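MAU2 chromatid cohesion factor homolog (Saccharomyces cerevisiae, PDB 4XDN) forms a complex with SCC2 that is required for loading cohesin onto chromosomes, and so takes part in sister chromatid cohesion. Local coordinates at residues L580-C594 with I607-R620. Numbering follows the deposited sequence.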
# COMPACT_ATOMS: atom_id res chain seq x y z
N LEU A 580 -41.67 16.68 -18.76
CA LEU A 580 -42.33 15.43 -18.36
C LEU A 580 -41.77 14.21 -19.09
O LEU A 580 -41.59 13.16 -18.50
CB LEU A 580 -43.84 15.53 -18.60
CG LEU A 580 -44.63 16.47 -17.69
CD1 LEU A 580 -46.07 16.56 -18.16
CD2 LEU A 580 -44.58 16.00 -16.24
N GLY A 581 -41.52 14.37 -20.39
CA GLY A 581 -41.00 13.28 -21.20
C GLY A 581 -39.64 12.82 -20.72
O GLY A 581 -39.35 11.62 -20.68
N GLU A 582 -38.80 13.78 -20.35
CA GLU A 582 -37.46 13.49 -19.83
C GLU A 582 -37.54 12.86 -18.45
O GLU A 582 -36.82 11.90 -18.16
CB GLU A 582 -36.62 14.76 -19.78
CG GLU A 582 -36.24 15.31 -21.14
CD GLU A 582 -35.19 14.47 -21.85
OE1 GLU A 582 -34.67 13.51 -21.23
OE2 GLU A 582 -34.89 14.76 -23.03
N ILE A 583 -38.40 13.40 -17.60
CA ILE A 583 -38.56 12.89 -16.24
C ILE A 583 -39.02 11.43 -16.26
O ILE A 583 -38.52 10.61 -15.50
CB ILE A 583 -39.57 13.74 -15.43
CG1 ILE A 583 -38.99 15.13 -15.17
CG2 ILE A 583 -39.91 13.08 -14.09
CD1 ILE A 583 -40.01 16.15 -14.68
N TYR A 584 -39.97 11.13 -17.14
CA TYR A 584 -40.49 9.77 -17.26
C TYR A 584 -39.42 8.79 -17.71
O TYR A 584 -39.30 7.69 -17.17
CB TYR A 584 -41.67 9.73 -18.24
CG TYR A 584 -42.17 8.32 -18.50
CD1 TYR A 584 -43.13 7.75 -17.68
CD2 TYR A 584 -41.69 7.58 -19.57
CE1 TYR A 584 -43.59 6.47 -17.91
CE2 TYR A 584 -42.15 6.30 -19.80
CZ TYR A 584 -43.10 5.75 -18.97
OH TYR A 584 -43.56 4.47 -19.20
N ALA A 585 -38.64 9.19 -18.71
CA ALA A 585 -37.60 8.33 -19.27
C ALA A 585 -36.54 8.01 -18.22
O ALA A 585 -36.05 6.89 -18.13
CB ALA A 585 -36.97 8.98 -20.49
N ILE A 586 -36.19 9.02 -17.42
CA ILE A 586 -35.18 8.86 -16.38
C ILE A 586 -35.71 7.99 -15.24
O ILE A 586 -35.00 7.11 -14.75
CB ILE A 586 -34.74 10.22 -15.82
CG1 ILE A 586 -34.07 11.05 -16.92
CG2 ILE A 586 -33.76 10.05 -14.66
CD1 ILE A 586 -34.07 12.53 -16.65
N SER A 587 -36.94 8.25 -14.81
CA SER A 587 -37.54 7.49 -13.72
C SER A 587 -37.69 6.03 -14.12
O SER A 587 -37.45 5.13 -13.31
CB SER A 587 -38.89 8.09 -13.33
OG SER A 587 -39.74 8.17 -14.46
N ALA A 588 -38.08 5.79 -15.37
CA ALA A 588 -38.22 4.43 -15.87
C ALA A 588 -36.88 3.71 -15.83
O ALA A 588 -36.80 2.55 -15.42
CB ALA A 588 -38.76 4.44 -17.29
N LYS A 589 -35.83 4.41 -16.24
CA LYS A 589 -34.50 3.82 -16.29
C LYS A 589 -33.98 3.53 -14.89
O LYS A 589 -33.45 2.45 -14.64
CB LYS A 589 -33.53 4.75 -17.03
CG LYS A 589 -32.15 4.17 -17.26
CD LYS A 589 -32.18 2.95 -18.17
CE LYS A 589 -30.79 2.42 -18.44
NZ LYS A 589 -30.81 1.24 -19.34
N CYS A 590 -34.14 4.49 -13.99
CA CYS A 590 -33.76 4.30 -12.59
C CYS A 590 -34.47 3.09 -12.01
O CYS A 590 -33.84 2.25 -11.36
CB CYS A 590 -34.11 5.54 -11.76
SG CYS A 590 -33.06 6.98 -12.02
N PHE A 591 -35.77 3.02 -12.25
CA PHE A 591 -36.62 1.95 -11.72
C PHE A 591 -36.09 0.59 -12.14
O PHE A 591 -35.91 -0.31 -11.31
CB PHE A 591 -38.06 2.15 -12.21
CG PHE A 591 -39.10 1.43 -11.39
CD1 PHE A 591 -38.93 1.18 -10.04
CD2 PHE A 591 -40.28 1.01 -11.99
CE1 PHE A 591 -39.90 0.52 -9.30
CE2 PHE A 591 -41.26 0.35 -11.26
CZ PHE A 591 -41.07 0.11 -9.92
N ASP A 592 -35.82 0.45 -13.43
CA ASP A 592 -35.40 -0.83 -13.99
C ASP A 592 -33.96 -1.18 -13.60
O ASP A 592 -33.63 -2.35 -13.44
CB ASP A 592 -35.54 -0.82 -15.51
CG ASP A 592 -35.25 -2.17 -16.13
OD1 ASP A 592 -36.16 -3.03 -16.15
OD2 ASP A 592 -34.11 -2.39 -16.60
N MET A 593 -33.11 -0.16 -13.45
CA MET A 593 -31.69 -0.37 -13.17
C MET A 593 -31.47 -1.11 -11.85
O MET A 593 -30.51 -1.87 -11.72
CB MET A 593 -30.96 0.97 -13.12
CG MET A 593 -30.65 1.58 -14.49
SD MET A 593 -29.01 1.20 -15.12
CE MET A 593 -29.26 -0.44 -15.80
N CYS A 594 -32.36 -0.89 -10.88
CA CYS A 594 -32.21 -1.45 -9.54
C CYS A 594 -32.12 -2.98 -9.51
O CYS A 594 -31.63 -3.55 -8.54
CB CYS A 594 -33.39 -1.02 -8.67
SG CYS A 594 -33.40 0.73 -8.22
N ILE A 607 -37.90 4.69 -5.63
CA ILE A 607 -37.85 5.07 -7.04
C ILE A 607 -39.18 4.76 -7.71
O ILE A 607 -39.65 5.49 -8.58
CB ILE A 607 -36.72 4.33 -7.80
CG1 ILE A 607 -35.37 4.56 -7.11
CG2 ILE A 607 -36.70 4.75 -9.28
CD1 ILE A 607 -34.40 5.46 -7.84
N GLY A 608 -39.80 3.66 -7.29
CA GLY A 608 -41.07 3.23 -7.83
C GLY A 608 -42.18 4.22 -7.53
O GLY A 608 -43.04 4.47 -8.37
N ILE A 609 -42.17 4.77 -6.32
CA ILE A 609 -43.16 5.78 -5.94
C ILE A 609 -43.04 6.98 -6.87
O ILE A 609 -44.05 7.51 -7.34
CB ILE A 609 -42.98 6.25 -4.47
CG1 ILE A 609 -43.18 5.08 -3.51
CG2 ILE A 609 -43.96 7.37 -4.14
CD1 ILE A 609 -42.84 5.39 -2.07
N TRP A 610 -41.81 7.39 -7.13
CA TRP A 610 -41.55 8.53 -8.00
C TRP A 610 -42.03 8.26 -9.41
O TRP A 610 -42.68 9.10 -10.03
CB TRP A 610 -40.05 8.85 -8.01
CG TRP A 610 -39.67 9.94 -8.95
CD1 TRP A 610 -40.34 11.11 -9.17
CD2 TRP A 610 -38.53 9.97 -9.81
NE1 TRP A 610 -39.69 11.86 -10.11
CE2 TRP A 610 -38.57 11.19 -10.52
CE3 TRP A 610 -37.47 9.08 -10.05
CZ2 TRP A 610 -37.59 11.54 -11.44
CZ3 TRP A 610 -36.51 9.44 -10.97
CH2 TRP A 610 -36.57 10.65 -11.66
N HIS A 611 -41.71 7.07 -9.92
CA HIS A 611 -42.10 6.71 -11.28
C HIS A 611 -43.62 6.61 -11.42
O HIS A 611 -44.17 6.97 -12.45
CB HIS A 611 -41.45 5.38 -11.68
CG HIS A 611 -41.67 5.03 -13.12
ND1 HIS A 611 -41.16 5.77 -14.16
CD2 HIS A 611 -42.37 4.02 -13.68
CE1 HIS A 611 -41.53 5.23 -15.30
NE2 HIS A 611 -42.27 4.17 -15.04
N LEU A 612 -44.28 6.12 -10.37
CA LEU A 612 -45.74 6.03 -10.38
C LEU A 612 -46.38 7.40 -10.54
O LEU A 612 -47.38 7.55 -11.25
CB LEU A 612 -46.25 5.36 -9.10
CG LEU A 612 -47.78 5.29 -8.93
CD1 LEU A 612 -48.42 4.50 -10.06
CD2 LEU A 612 -48.15 4.69 -7.59
N MET A 613 -45.81 8.41 -9.87
CA MET A 613 -46.31 9.77 -9.99
C MET A 613 -46.21 10.24 -11.43
O MET A 613 -47.18 10.73 -12.00
CB MET A 613 -45.53 10.73 -9.08
CG MET A 613 -45.63 10.43 -7.60
SD MET A 613 -47.32 10.24 -7.02
CE MET A 613 -47.22 8.61 -6.27
N ASN A 614 -45.03 10.06 -12.01
CA ASN A 614 -44.79 10.47 -13.39
C ASN A 614 -45.74 9.77 -14.35
O ASN A 614 -46.19 10.35 -15.34
CB ASN A 614 -43.33 10.19 -13.76
CG ASN A 614 -42.35 10.87 -12.82
OD1 ASN A 614 -42.60 11.98 -12.34
ND2 ASN A 614 -41.24 10.21 -12.54
N CYS A 615 -46.06 8.51 -14.06
CA CYS A 615 -47.07 7.78 -14.83
C CYS A 615 -48.44 8.40 -14.62
O CYS A 615 -49.19 8.62 -15.57
CB CYS A 615 -47.09 6.31 -14.43
SG CYS A 615 -45.64 5.36 -14.93
N THR A 616 -48.76 8.69 -13.36
CA THR A 616 -50.04 9.29 -13.00
C THR A 616 -50.24 10.66 -13.66
O THR A 616 -51.31 10.94 -14.19
CB THR A 616 -50.16 9.45 -11.47
OG1 THR A 616 -49.97 8.17 -10.84
CG2 THR A 616 -51.53 10.01 -11.08
N VAL A 617 -49.21 11.49 -13.62
CA VAL A 617 -49.28 12.81 -14.23
C VAL A 617 -49.42 12.70 -15.74
O VAL A 617 -50.22 13.41 -16.35
CB VAL A 617 -48.02 13.66 -13.89
CG1 VAL A 617 -48.02 14.99 -14.64
CG2 VAL A 617 -47.94 13.91 -12.39
N ALA A 618 -48.65 11.80 -16.34
CA ALA A 618 -48.67 11.62 -17.79
C ALA A 618 -49.93 10.90 -18.27
O ALA A 618 -50.17 10.79 -19.47
CB ALA A 618 -47.43 10.85 -18.23
N MET A 619 -50.74 10.42 -17.32
CA MET A 619 -51.97 9.69 -17.63
C MET A 619 -51.70 8.46 -18.50
O MET A 619 -52.48 8.14 -19.40
CB MET A 619 -52.99 10.61 -18.32
CG MET A 619 -53.51 11.72 -17.41
SD MET A 619 -54.77 12.73 -18.21
CE MET A 619 -55.32 13.74 -16.83
N ARG A 620 -50.61 7.76 -18.21
CA ARG A 620 -50.23 6.56 -18.94
C ARG A 620 -50.78 5.32 -18.23
O ARG A 620 -50.14 4.77 -17.33
CB ARG A 620 -48.71 6.48 -19.09
CG ARG A 620 -48.12 7.69 -19.78
CD ARG A 620 -46.60 7.67 -19.76
NE ARG A 620 -46.05 6.64 -20.64
CZ ARG A 620 -45.02 6.80 -21.47
NH1 ARG A 620 -44.38 7.97 -21.55
NH2 ARG A 620 -44.62 5.79 -22.22
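H611 packs as a knob among Y584, S587, A588 and F591, and W610 among I583, I586, S587 and C590, joining helix 580-593 to helix 607-618 as an antiparallel helical hairpin whose axes run at 148° to each other, near the C-terminal end of this mostly helical protein. S587 CB lies 3.7 Å from the centroid of the W610 six-membered ring, a CH-pi contact over the face. From H611, CB packs 4.1 Å from S587 CB; CG, anti to the backbone N (chi1 -173°), carries the ring into its hole. At one edge H611 ND1 donates to S587 OG over 2.8 Å, almost exactly in the ring plane; across the ring CD2 approaches F591 CD2 obliquely. H611 CE1 lies 3.5 Å from Y584 CE1 and also meets A588 CA and CB; NE2 too lies near Y584 CE1. S587 OG takes a second, weak bond from N614 ND2, which also lies over the W610 face. F591 CE1 presses to 3.3 Å from G608 CA. Past the Schellman motif at M619, R620, salt-bridged through NE to D623 of helix 621-638, lays its guanidinium flat on Y584, planes 11° apart, with R620 CZ 3.3 Å from Y584 CZ.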